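Local coordinates for protein imine reductase (Bacillus cereus, PDB 4D3D) that reduces the cyclic imine 2-methylpyrroline with S selectivity, using NADPH as the hydride donor, at residues B[78-84]-B[104-110]; B[151-155]-B[181-187]; B[236-240]-B[295-300]; B[255-260]-B[279-284]. All coordinates share one frame; numbering follows the deposited sequence. Where two conformers were deposited one is given.

Contact 1: residues B[78-84]-B[104-110]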
loop_
_atom_site.group_PDB
_atom_site.type_symbol
_atom_site.label_atom_id
_atom_site.label_comp_id
_atom_site.label_asym_id
_atom_site.label_seq_id
_atom_site.Cartn_x
_atom_site.Cartn_y
_atom_site.Cartn_z
ATOM N N ASN B 78 14.187 23.830 34.513
ATOM C CA ASN B 78 14.178 22.390 34.590
ATOM C C ASN B 78 15.311 21.797 33.740
ATOM O O ASN B 78 15.826 22.425 32.774
ATOM C CB ASN B 78 12.831 21.789 34.072
ATOM C CG ASN B 78 11.660 22.095 34.927
ATOM O OD1 ASN B 78 10.786 22.924 34.581
ATOM N ND2 ASN B 78 11.630 21.502 36.075
ATOM N N GLU B 79 15.636 20.538 34.057
ATOM C CA GLU B 79 16.566 19.726 33.255
ATOM C C GLU B 79 15.926 19.249 31.959
ATOM O O GLU B 79 16.531 19.328 30.906
ATOM C CB GLU B 79 16.951 18.485 34.061
ATOM C CG GLU B 79 17.803 17.475 33.323
ATOM C CD GLU B 79 18.158 16.296 34.272
ATOM O OE1 GLU B 79 17.252 15.699 34.901
ATOM O OE2 GLU B 79 19.355 16.079 34.456
ATOM N N LEU B 80 14.675 18.804 32.070
ATOM C CA LEU B 80 13.938 18.279 30.901
ATOM C C LEU B 80 13.075 19.352 30.221
ATOM O O LEU B 80 12.221 19.994 30.898
ATOM C CB LEU B 80 13.080 17.108 31.358
ATOM C CG LEU B 80 12.365 16.372 30.226
ATOM C CD1 LEU B 80 13.346 15.703 29.307
ATOM C CD2 LEU B 80 11.366 15.353 30.772
ATOM N N VAL B 81 13.316 19.531 28.899
ATOM C CA VAL B 81 12.678 20.586 28.094
ATOM C C VAL B 81 12.042 19.894 26.902
ATOM O O VAL B 81 12.747 19.367 26.059
ATOM C CB VAL B 81 13.749 21.581 27.636
ATOM C CG1 VAL B 81 13.106 22.644 26.758
ATOM C CG2 VAL B 81 14.521 22.143 28.832
ATOM N N ILE B 82 10.707 19.894 26.851
ATOM C CA ILE B 82 9.991 19.395 25.671
ATOM C C ILE B 82 9.893 20.488 24.592
ATOM O O ILE B 82 9.386 21.559 24.877
ATOM C CB ILE B 82 8.580 18.924 26.056
ATOM C CG1 ILE B 82 8.543 17.920 27.218
ATOM C CG2 ILE B 82 7.834 18.393 24.819
ATOM C CD1 ILE B 82 9.449 16.783 27.141
ATOM N N LEU B 83 10.415 20.249 23.395
ATOM C CA LEU B 83 10.331 21.219 22.338
ATOM C C LEU B 83 9.209 20.767 21.389
ATOM O O LEU B 83 9.399 19.883 20.561
ATOM C CB LEU B 83 11.640 21.298 21.601
ATOM C CG LEU B 83 12.843 21.736 22.438
ATOM C CD1 LEU B 83 14.061 21.738 21.577
ATOM C CD2 LEU B 83 12.637 23.157 22.908
ATOM N N SER B 84 8.038 21.335 21.563
ATOM C CA SER B 84 6.906 21.047 20.706
ATOM C C SER B 84 6.794 22.229 19.721
ATOM O O SER B 84 5.952 23.109 19.874
ATOM C CB SER B 84 5.678 20.837 21.611
ATOM O OG SER B 84 5.642 21.693 22.778
ATOM N N GLY B 104 23.836 20.570 30.486
ATOM C CA GLY B 104 23.035 19.800 31.376
ATOM C C GLY B 104 21.536 19.673 31.055
ATOM O O GLY B 104 20.797 19.094 31.794
ATOM N N LYS B 105 21.100 20.302 29.988
ATOM C CA LYS B 105 19.687 20.243 29.616
ATOM C C LYS B 105 19.479 19.014 28.729
ATOM O O LYS B 105 20.397 18.623 28.005
ATOM C CB LYS B 105 19.321 21.500 28.860
ATOM C CG LYS B 105 19.524 22.798 29.647
ATOM C CD LYS B 105 18.807 22.738 30.990
ATOM C CE LYS B 105 19.241 23.888 31.953
ATOM N NZ LYS B 105 18.507 23.811 33.231
ATOM N N VAL B 106 18.255 18.498 28.777
ATOM C CA VAL B 106 17.850 17.364 27.883
ATOM C C VAL B 106 16.666 17.890 27.064
ATOM O O VAL B 106 15.594 18.210 27.665
ATOM C CB VAL B 106 17.405 16.160 28.714
ATOM C CG1 VAL B 106 16.892 15.029 27.804
ATOM C CG2 VAL B 106 18.574 15.648 29.523
ATOM N N LEU B 107 16.872 18.067 25.766
ATOM C CA LEU B 107 15.910 18.641 24.835
ATOM C C LEU B 107 15.200 17.461 24.146
ATOM O O LEU B 107 15.878 16.618 23.553
ATOM C CB LEU B 107 16.601 19.490 23.742
ATOM C CG LEU B 107 17.181 20.859 24.127
ATOM C CD1 LEU B 107 16.263 21.696 25.011
ATOM C CD2 LEU B 107 18.512 20.686 24.875
ATOM N N VAL B 108 13.883 17.414 24.234
ATOM C CA VAL B 108 13.117 16.355 23.539
ATOM C C VAL B 108 12.476 17.041 22.327
ATOM O O VAL B 108 11.481 17.789 22.456
ATOM C CB VAL B 108 12.064 15.731 24.496
ATOM C CG1 VAL B 108 11.260 14.615 23.792
ATOM C CG2 VAL B 108 12.693 15.209 25.734
ATOM N N ASN B 109 12.958 16.726 21.142
ATOM C CA ASN B 109 12.531 17.383 19.909
ATOM C C ASN B 109 11.434 16.579 19.321
ATOM O O ASN B 109 11.700 15.453 18.866
ATOM C CB ASN B 109 13.670 17.389 18.890
ATOM C CG ASN B 109 14.380 18.698 18.834
ATOM O OD1 ASN B 109 15.511 18.871 19.380
ATOM N ND2 ASN B 109 13.699 19.675 18.259
ATOM N N LEU B 110 10.257 17.172 19.217
ATOM C CA LEU B 110 9.105 16.491 18.571
ATOM C C LEU B 110 8.765 16.957 17.173
ATOM O O LEU B 110 7.818 16.473 16.607
ATOM C CB LEU B 110 7.876 16.638 19.446
ATOM C CG LEU B 110 8.053 16.209 20.909
ATOM C CD1 LEU B 110 6.818 16.600 21.738
ATOM C CD2 LEU B 110 8.363 14.747 21.085
#
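Lys105 NZ is gripped by two backbone carbonyls, Asn78 O across the contact at 3.1 Å and Leu75 O from the helix that precedes strand 80-83. The ammonium sits above the carbonyl plane of Asn78, 60° out of it, so it meets that oxygen off its lone pairs, probably with a largely electrostatic attraction. A bend at the second torsion of Lys105 (chi2 -53°) turns the long chain toward the carbonyl of Asn78, just before strand 80-83, and a flexible, charged side chain suits this partly exposed border. Beyond it the backbones pair as parallel strands. Glu79 O receives Val106 N, Val81 gives its N-H to Val106 O and takes one from Val108 N on its own O, and Leu83 N reaches Val108 O at 2.8 Å. The last rung, Leu110 N to Leu83 O, is longer at 3.1 Å. Glu79 O and Val81 O each also take a CA-H contact, from Lys105 and Leu107. These are neighbouring central strands of the Rossmann fold, joined by the beta-alpha-beta crossover through helix 88-95. Beta-branched and leucine side chains fit both faces. On one, Leu80 CD1 touches Val108 CG2 at 3.7 Å, while Ile82 lies side by side with Val108, its CD1 3.9 Å from Val108 CB; helix 157-170 packs over Leu80 and Val106. On the other, Val81 and Leu107 point the same way, with Leu107 CD1 3.6 Å from Val81 CB. Leu83 CD1 also fills this face, beside Leu107 CB and the Asn109 amide, and Met91 of helix 88-95 packs on Leu83 and Asn109.

Contact 2: residues B[151-155]-B[181-187]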
loop_
_atom_site.group_PDB
_atom_site.type_symbol
_atom_site.label_atom_id
_atom_site.label_comp_id
_atom_site.label_asym_id
_atom_site.label_seq_id
_atom_site.Cartn_x
_atom_site.Cartn_y
_atom_site.Cartn_z
ATOM N N THR B 151 4.623 6.884 21.019
ATOM C CA THR B 151 5.616 7.794 20.392
ATOM C C THR B 151 6.929 7.049 20.185
ATOM O O THR B 151 7.412 6.280 21.070
ATOM C CB THR B 151 5.844 8.954 21.352
ATOM O OG1 THR B 151 4.604 9.674 21.527
ATOM C CG2 THR B 151 6.926 9.905 20.878
ATOM N N TYR B 152 7.520 7.155 19.003
ATOM C CA TYR B 152 8.849 6.599 18.750
ATOM C C TYR B 152 9.908 7.482 19.401
ATOM O O TYR B 152 9.833 8.677 19.278
ATOM C CB TYR B 152 9.175 6.622 17.252
ATOM C CG TYR B 152 8.299 5.763 16.360
ATOM C CD1 TYR B 152 8.253 4.410 16.544
ATOM C CD2 TYR B 152 7.570 6.304 15.333
ATOM C CE1 TYR B 152 7.467 3.597 15.733
ATOM C CE2 TYR B 152 6.774 5.482 14.514
ATOM C CZ TYR B 152 6.701 4.138 14.769
ATOM O OH TYR B 152 5.936 3.234 13.984
ATOM N N TYR B 153 10.886 6.895 20.065
ATOM C CA TYR B 153 11.976 7.638 20.624
ATOM C C TYR B 153 13.299 7.088 20.253
ATOM O O TYR B 153 13.504 5.886 20.032
ATOM C CB TYR B 153 11.855 7.622 22.164
ATOM C CG TYR B 153 10.789 8.512 22.737
ATOM C CD1 TYR B 153 10.885 9.875 22.635
ATOM C CD2 TYR B 153 9.619 7.962 23.284
ATOM C CE1 TYR B 153 9.908 10.703 23.158
ATOM C CE2 TYR B 153 8.614 8.780 23.806
ATOM C CZ TYR B 153 8.748 10.144 23.741
ATOM O OH TYR B 153 7.811 11.032 24.226
ATOM N N SER B 154 14.281 7.974 20.034
ATOM C CA SER B 154 15.644 7.525 19.775
ATOM C C SER B 154 16.680 8.537 20.257
ATOM O O SER B 154 16.344 9.717 20.493
ATOM C CB SER B 154 15.928 7.187 18.306
ATOM O OG SER B 154 15.808 8.305 17.457
ATOM N N GLY B 155 17.913 8.088 20.379
ATOM C CA GLY B 155 18.961 8.908 21.024
ATOM C C GLY B 155 19.648 8.053 22.114
ATOM O O GLY B 155 19.507 6.837 22.183
ATOM N N GLY B 181 18.393 9.801 14.452
ATOM C CA GLY B 181 17.568 9.800 13.236
ATOM C C GLY B 181 16.477 8.715 13.278
ATOM O O GLY B 181 15.512 8.800 12.516
ATOM N N LEU B 182 16.605 7.685 14.143
ATOM C CA LEU B 182 15.684 6.525 14.039
ATOM C C LEU B 182 14.225 6.760 14.345
ATOM O O LEU B 182 13.344 6.223 13.641
ATOM C CB LEU B 182 16.200 5.314 14.871
ATOM C CG LEU B 182 17.519 4.731 14.460
ATOM C CD1 LEU B 182 17.934 3.721 15.503
ATOM C CD2 LEU B 182 17.459 4.020 13.103
ATOM N N ALA B 183 13.910 7.614 15.329
ATOM C CA ALA B 183 12.552 7.955 15.593
ATOM C C ALA B 183 11.872 8.571 14.373
ATOM O O ALA B 183 10.698 8.226 14.073
ATOM C CB ALA B 183 12.446 8.895 16.763
ATOM N N MET B 184 12.598 9.379 13.618
ATOM C CA MET B 184 12.044 9.966 12.397
ATOM C C MET B 184 12.020 8.934 11.238
ATOM O O MET B 184 11.110 8.959 10.384
ATOM C CB MET B 184 12.810 11.221 11.996
ATOM C CG MET B 184 12.668 12.407 13.020
ATOM S SD MET B 184 11.124 12.529 14.007
ATOM C CE MET B 184 10.456 12.834 12.522
ATOM N N LEU B 185 13.011 8.079 11.204
ATOM C CA LEU B 185 13.121 7.068 10.151
ATOM C C LEU B 185 11.881 6.190 10.165
ATOM O O LEU B 185 11.187 6.083 9.133
ATOM C CB LEU B 185 14.340 6.228 10.265
ATOM C CG LEU B 185 14.423 5.111 9.145
ATOM C CD1 LEU B 185 14.671 5.635 7.733
ATOM C CD2 LEU B 185 15.459 4.151 9.639
ATOM N N TYR B 186 11.578 5.609 11.290
ATOM C CA TYR B 186 10.427 4.677 11.398
ATOM C C TYR B 186 9.076 5.377 11.084
ATOM O O TYR B 186 8.226 4.877 10.361
ATOM C CB TYR B 186 10.353 4.015 12.734
ATOM C CG TYR B 186 11.372 2.867 12.941
ATOM C CD1 TYR B 186 12.654 3.095 13.400
ATOM C CD2 TYR B 186 11.042 1.543 12.582
ATOM C CE1 TYR B 186 13.578 2.060 13.560
ATOM C CE2 TYR B 186 11.973 0.511 12.727
ATOM C CZ TYR B 186 13.209 0.752 13.217
ATOM O OH TYR B 186 14.102 -0.309 13.401
ATOM N N TYR B 187 8.916 6.624 11.576
ATOM C CA TYR B 187 7.751 7.414 11.254
ATOM C C TYR B 187 7.586 7.695 9.738
ATOM O O TYR B 187 6.516 7.405 9.137
ATOM C CB TYR B 187 7.868 8.750 12.018
ATOM C CG TYR B 187 6.546 9.520 11.938
ATOM C CD1 TYR B 187 5.515 9.295 12.840
ATOM C CD2 TYR B 187 6.359 10.419 10.919
ATOM C CE1 TYR B 187 4.312 9.986 12.726
ATOM C CE2 TYR B 187 5.183 11.132 10.797
ATOM C CZ TYR B 187 4.164 10.899 11.651
ATOM O OH TYR B 187 3.000 11.639 11.483
#
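Rotation about the first torsion of Ser154 (chi1 63°) sets OG between its own backbone N and carbonyl carbon, facing Ala183, whereas Tyr152 swings its ring back beside its backbone N (chi1 -64°) and lays it against Tyr186. Ser154 OG accepts a fairly straight bond from Ala183 N at 2.9 Å and gives its own proton to Asp179 O. A small hydroxyl that can both give and take a hydrogen bond is well suited to a place near the beginning of a helix, where early N-H groups lack a preceding turn. The methyl of Ala183 points toward the strand, 3.6 Å from Tyr152 O and 4.0 Å from Tyr152 CB; a residue this small lets the helix come near the strand. Strand 149-155 belongs to the sheet of the Rossmann domain, and helix 182-210 is the long helix that runs from that domain to the C-terminal one, so the contact lies at the root of the connection. Tyr186 CB stands almost squarely over the centre of the Tyr152 ring, 4.1 Å from the centroid and 8° off its normal, a CH-pi contact. The two side chains cross at about a right angle, and the Tyr186 ring continues to Arg176 in a cation-pi contact and, edge-to-face, to Tyr221 of the second subunit. Tyr187 borders the same Tyr152 ring, its CB 4.1 Å from Tyr152 CD2.

Contact 3: residues B[236-240]-B[295-300]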
loop_
_atom_site.group_PDB
_atom_site.type_symbol
_atom_site.label_atom_id
_atom_site.label_comp_id
_atom_site.label_asym_id
_atom_site.label_seq_id
_atom_site.Cartn_x
_atom_site.Cartn_y
_atom_site.Cartn_z
ATOM N N TYR B 236 8.589 -12.374 1.990
ATOM C CA TYR B 236 9.778 -11.851 1.267
ATOM C C TYR B 236 10.838 -11.265 2.191
ATOM O O TYR B 236 12.001 -11.237 1.779
ATOM C CB TYR B 236 9.356 -10.815 0.252
ATOM C CG TYR B 236 8.661 -11.411 -0.987
ATOM C CD1 TYR B 236 9.347 -12.168 -1.941
ATOM C CD2 TYR B 236 7.339 -11.143 -1.206
ATOM C CE1 TYR B 236 8.680 -12.667 -3.070
ATOM C CE2 TYR B 236 6.695 -11.584 -2.403
ATOM C CZ TYR B 236 7.388 -12.388 -3.277
ATOM O OH TYR B 236 6.724 -12.815 -4.439
ATOM N N THR B 237 10.495 -10.932 3.436
ATOM C CA THR B 237 11.459 -10.381 4.414
ATOM C C THR B 237 12.817 -11.091 4.514
ATOM O O THR B 237 13.876 -10.486 4.293
ATOM C CB THR B 237 10.758 -10.157 5.778
ATOM O OG1 THR B 237 9.908 -9.001 5.684
ATOM C CG2 THR B 237 11.708 -9.981 6.899
ATOM N N PRO B 238 12.826 -12.416 4.791
ATOM C CA PRO B 238 14.117 -13.119 4.928
ATOM C C PRO B 238 14.899 -13.192 3.629
ATOM O O PRO B 238 16.137 -13.127 3.681
ATOM C CB PRO B 238 13.692 -14.514 5.470
ATOM C CG PRO B 238 12.241 -14.660 5.092
ATOM C CD PRO B 238 11.676 -13.279 5.085
ATOM N N ARG B 239 14.205 -13.245 2.478
ATOM C CA ARG B 239 14.877 -13.219 1.150
ATOM C C ARG B 239 15.570 -11.833 0.917
ATOM O O ARG B 239 16.695 -11.725 0.479
ATOM C CB ARG B 239 13.873 -13.540 0.048
ATOM C CG ARG B 239 13.324 -14.984 0.158
ATOM C CD ARG B 239 12.000 -15.283 -0.479
ATOM N NE ARG B 239 11.970 -14.847 -1.812
ATOM C CZ ARG B 239 11.715 -15.587 -2.896
ATOM N NH1 ARG B 239 11.443 -16.881 -2.792
ATOM N NH2 ARG B 239 11.739 -14.958 -4.087
ATOM N N LEU B 240 14.789 -10.774 1.169
ATOM C CA LEU B 240 15.302 -9.427 1.033
ATOM C C LEU B 240 16.541 -9.252 1.909
ATOM O O LEU B 240 17.555 -8.644 1.402
ATOM C CB LEU B 240 14.203 -8.441 1.439
ATOM C CG LEU B 240 13.155 -8.198 0.292
ATOM C CD1 LEU B 240 11.797 -7.731 0.830
ATOM C CD2 LEU B 240 13.693 -7.248 -0.730
ATOM N N SER B 295 12.424 -12.411 -8.932
ATOM C CA SER B 295 11.250 -11.908 -8.200
ATOM C C SER B 295 11.123 -10.424 -8.400
ATOM O O SER B 295 12.159 -9.695 -8.656
ATOM C CB SER B 295 11.436 -12.151 -6.708
ATOM O OG SER B 295 10.341 -11.608 -5.984
ATOM N N PHE B 296 9.891 -9.929 -8.418
ATOM C CA PHE B 296 9.683 -8.442 -8.360
ATOM C C PHE B 296 10.361 -7.755 -7.227
ATOM O O PHE B 296 10.546 -6.511 -7.316
ATOM C CB PHE B 296 8.201 -8.097 -8.446
ATOM C CG PHE B 296 7.492 -8.058 -7.097
ATOM C CD1 PHE B 296 6.969 -9.203 -6.534
ATOM C CD2 PHE B 296 7.310 -6.855 -6.442
ATOM C CE1 PHE B 296 6.290 -9.142 -5.327
ATOM C CE2 PHE B 296 6.648 -6.781 -5.243
ATOM C CZ PHE B 296 6.128 -7.934 -4.674
ATOM N N THR B 297 10.816 -8.466 -6.204
ATOM C CA THR B 297 11.575 -7.853 -5.084
ATOM C C THR B 297 12.883 -7.259 -5.586
ATOM O O THR B 297 13.447 -6.384 -4.967
ATOM C CB THR B 297 11.812 -8.782 -3.898
ATOM O OG1 THR B 297 12.584 -9.913 -4.302
ATOM C CG2 THR B 297 10.522 -9.216 -3.312
ATOM N N SER B 298 13.322 -7.743 -6.742
ATOM C CA SER B 298 14.524 -7.226 -7.370
ATOM C C SER B 298 14.388 -5.722 -7.679
ATOM O O SER B 298 15.438 -5.069 -7.903
ATOM C CB SER B 298 14.885 -7.991 -8.661
ATOM O OG SER B 298 13.928 -7.862 -9.696
ATOM N N LEU B 299 13.179 -5.202 -7.789
ATOM C CA LEU B 299 12.966 -3.751 -7.958
ATOM C C LEU B 299 13.517 -2.867 -6.826
ATOM O O LEU B 299 13.741 -1.664 -7.068
ATOM C CB LEU B 299 11.523 -3.406 -8.264
ATOM C CG LEU B 299 10.878 -4.050 -9.506
ATOM C CD1 LEU B 299 9.405 -3.807 -9.605
ATOM C CD2 LEU B 299 11.611 -3.576 -10.762
ATOM N N ILE B 300 13.872 -3.459 -5.717
ATOM C CA ILE B 300 14.541 -2.683 -4.680
ATOM C C ILE B 300 15.887 -2.156 -5.188
ATOM O O ILE B 300 16.334 -1.096 -4.799
ATOM C CB ILE B 300 14.612 -3.458 -3.369
ATOM C CG1 ILE B 300 14.795 -2.436 -2.226
ATOM C CG2 ILE B 300 15.688 -4.449 -3.410
ATOM C CD1 ILE B 300 14.726 -3.006 -0.842
HETATM O O HOH W 1 12.863 -12.302 -3.067
#
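Leu240 and Thr297 make the nearest backbone approach, with CA atoms 7.3 Å apart, where a helix kinked at Pro238 faces a 3-10 turn. Tyr236 is the main aromatic surface: Thr297 CG2 sits over one face, 3.9 Å from the ring centroid and offset toward the rim. The edge of Phe296 is turned toward the face of Tyr236 in an offset edge-to-face pair, planes at 82°. Threonine suits its position because its methyl serves the ring, while its hydroxyl OG1, hydrogen-bonded to His245 ND1 and 2.7 Å from a water, is linked through that water to Arg239 NE. Ser295 opens 295-300 with an ST turn, its OG accepting from Thr297 N at 3.2 Å. Within the C-terminal helical domain this turn leads into the last helix, and Tyr236 belongs to the pocket that holds the bound polyether. Asp250 ties the sides together, bonded to both Tyr236 OH and Ser295 OG, while Asp248 forms a salt bridge with Arg239 NH1. The guanidinium edge of Arg239 lies near Ser295 CB. Farther along, Leu240 CD2 spans from Thr297 CB, at 4.0 Å, to Ile300 CG2, and Leu205 of the second subunit packs on both Leu240 and Ile300.

Contact 4: residues B[255-260]-B[279-284]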
loop_
_atom_site.group_PDB
_atom_site.type_symbol
_atom_site.label_atom_id
_atom_site.label_comp_id
_atom_site.label_asym_id
_atom_site.label_seq_id
_atom_site.Cartn_x
_atom_site.Cartn_y
_atom_site.Cartn_z
ATOM N N GLY B 255 4.927 -9.885 -13.582
ATOM C CA GLY B 255 4.517 -8.649 -12.868
ATOM C C GLY B 255 4.342 -7.497 -13.797
ATOM O O GLY B 255 3.371 -6.766 -13.704
ATOM N N LEU B 256 5.331 -7.272 -14.703
ATOM C CA LEU B 256 5.183 -6.208 -15.694
ATOM C C LEU B 256 3.896 -6.316 -16.534
ATOM O O LEU B 256 3.139 -5.415 -16.718
ATOM C CB LEU B 256 6.387 -6.202 -16.684
ATOM C CG LEU B 256 6.317 -5.243 -17.842
ATOM C CD1 LEU B 256 6.303 -3.792 -17.407
ATOM C CD2 LEU B 256 7.460 -5.545 -18.874
ATOM N N ALA B 257 3.604 -7.549 -17.022
ATOM C CA ALA B 257 2.420 -7.745 -17.775
ATOM C C ALA B 257 1.128 -7.433 -16.978
ATOM O O ALA B 257 0.184 -6.885 -17.505
ATOM C CB ALA B 257 2.364 -9.208 -18.240
ATOM N N SER B 258 1.128 -7.806 -15.726
ATOM C CA SER B 258 0.027 -7.507 -14.835
ATOM C C SER B 258 -0.197 -5.966 -14.613
ATOM O O SER B 258 -1.314 -5.454 -14.738
ATOM C CB SER B 258 0.279 -8.190 -13.527
ATOM O OG SER B 258 -0.726 -7.995 -12.593
ATOM N N VAL B 259 0.910 -5.272 -14.432
ATOM C CA VAL B 259 0.845 -3.825 -14.291
ATOM C C VAL B 259 0.368 -3.170 -15.554
ATOM O O VAL B 259 -0.424 -2.227 -15.543
ATOM C CB VAL B 259 2.211 -3.251 -13.814
ATOM C CG1 VAL B 259 2.153 -1.730 -13.769
ATOM C CG2 VAL B 259 2.565 -3.774 -12.443
ATOM N N GLU B 260 0.806 -3.654 -16.709
ATOM C CA GLU B 260 0.341 -3.146 -18.009
ATOM C C GLU B 260 -1.172 -3.241 -18.144
ATOM O O GLU B 260 -1.820 -2.286 -18.584
ATOM C CB GLU B 260 0.950 -3.918 -19.191
ATOM C CG GLU B 260 2.391 -3.631 -19.458
ATOM C CD GLU B 260 3.052 -4.622 -20.432
ATOM O OE1 GLU B 260 2.488 -5.713 -20.703
ATOM O OE2 GLU B 260 4.142 -4.300 -20.958
ATOM N N VAL B 279 4.338 3.249 -11.441
ATOM C CA VAL B 279 4.593 1.831 -11.101
ATOM C C VAL B 279 5.141 1.090 -12.321
ATOM O O VAL B 279 6.158 0.360 -12.185
ATOM C CB VAL B 279 3.281 1.182 -10.574
ATOM C CG1 VAL B 279 3.406 -0.307 -10.369
ATOM C CG2 VAL B 279 2.783 1.862 -9.270
ATOM N N LEU B 280 4.449 1.236 -13.455
ATOM C CA LEU B 280 4.855 0.592 -14.701
ATOM C C LEU B 280 6.330 0.948 -15.071
ATOM O O LEU B 280 7.107 0.091 -15.443
ATOM C CB LEU B 280 3.922 1.023 -15.862
ATOM C CG LEU B 280 4.243 0.371 -17.213
ATOM C CD1 LEU B 280 4.168 -1.142 -17.062
ATOM C CD2 LEU B 280 3.320 0.900 -18.284
ATOM N N GLU B 281 6.700 2.198 -14.936
ATOM C CA GLU B 281 8.049 2.613 -15.292
ATOM C C GLU B 281 9.115 2.040 -14.364
ATOM O O GLU B 281 10.236 1.745 -14.779
ATOM C CB GLU B 281 8.130 4.115 -15.419
ATOM C CG GLU B 281 9.554 4.651 -15.796
ATOM C CD GLU B 281 10.130 4.170 -17.155
ATOM O OE1 GLU B 281 9.362 3.611 -18.026
ATOM O OE2 GLU B 281 11.399 4.337 -17.318
ATOM N N VAL B 282 8.806 1.852 -13.100
ATOM C CA VAL B 282 9.701 1.133 -12.178
ATOM C C VAL B 282 9.939 -0.299 -12.701
ATOM O O VAL B 282 11.086 -0.787 -12.774
ATOM C CB VAL B 282 9.182 1.115 -10.730
ATOM C CG1 VAL B 282 10.095 0.292 -9.867
ATOM C CG2 VAL B 282 9.101 2.521 -10.139
ATOM N N PHE B 283 8.836 -1.010 -12.975
ATOM C CA PHE B 283 8.925 -2.382 -13.547
ATOM C C PHE B 283 9.760 -2.402 -14.825
ATOM O O PHE B 283 10.606 -3.295 -14.981
ATOM C CB PHE B 283 7.552 -2.962 -13.815
ATOM C CG PHE B 283 6.908 -3.619 -12.579
ATOM C CD1 PHE B 283 6.329 -2.854 -11.586
ATOM C CD2 PHE B 283 6.906 -4.989 -12.453
ATOM C CE1 PHE B 283 5.858 -3.478 -10.448
ATOM C CE2 PHE B 283 6.357 -5.621 -11.318
ATOM C CZ PHE B 283 5.816 -4.825 -10.340
ATOM N N ARG B 284 9.522 -1.460 -15.716
ATOM C CA ARG B 284 10.290 -1.402 -16.969
ATOM C C ARG B 284 11.757 -1.156 -16.736
ATOM O O ARG B 284 12.600 -1.789 -17.385
ATOM C CB ARG B 284 9.705 -0.423 -17.937
ATOM C CG ARG B 284 8.379 -0.862 -18.522
ATOM C CD ARG B 284 7.903 -0.098 -19.758
ATOM N NE ARG B 284 8.882 -0.282 -20.892
ATOM C CZ ARG B 284 8.938 -1.311 -21.780
ATOM N NH1 ARG B 284 8.057 -2.368 -21.769
ATOM N NH2 ARG B 284 9.887 -1.295 -22.740
HETATM O O HOH W 2 5.474 -2.100 -20.719
#
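Leu256 and Leu280 form the tight part of this contact, their CD1 methyls pressed to 3.4 Å, shorter than usual for two carbons. Both leucines have CG swung away from the backbone N (chi1 175° and -178°), which carries the CD1 methyls in between the helices. Val259 plugs the buried side: its CG1 rests 3.7 Å from Leu280 CA and also meets Val279, while CG2 lies over one face of the Phe283 ring, 4.0 Å from the centroid. Gly255, without a side chain, lets Phe283 CE2 come within 3.7 Å of its backbone C. The helices run antiparallel at 157°, axes 9.6 Å apart, as consecutive members of the C-terminal helical domain. Trp195 of the second subunit packs on Val259 and meets Phe283 edge-to-face, placing this side at the dimer interface. The outer side is looser. Glu260 and Arg284 face each other beyond salt-bridge range, and a water fills in, donating to Glu260 OE2 at 2.6 Å and accepting from Arg284 NH1 at 2.8 Å. The pairing of the helices thus rests on apolar shape matching, and the opposite charges at the solvent-facing edge probably add a weaker, water-bridged attraction.

Overall arrangement
Contacts 1 and 2 share the Rossmann sheet and touch through Val108 CG1 and Tyr153 CE1, 4.2 Å apart. Contact 1 joins two parallel strands by backbone bonds, whereas contact 2, the more deeply buried, seats the interdomain helix with one serine bond and aromatic packing. Contacts 3 and 4 lie in the C-terminal helical domain, with contact 4 nested inside the loop that contact 3 closes; Leu299 and Phe296 pack on Phe283 between them. Contact 3 is buried and mixes rings with polar links, while contact 4 is apolar inside and hydrated on its outer side. Contacts 2, 3 and 4 all reach the second subunit; contact 1 does not.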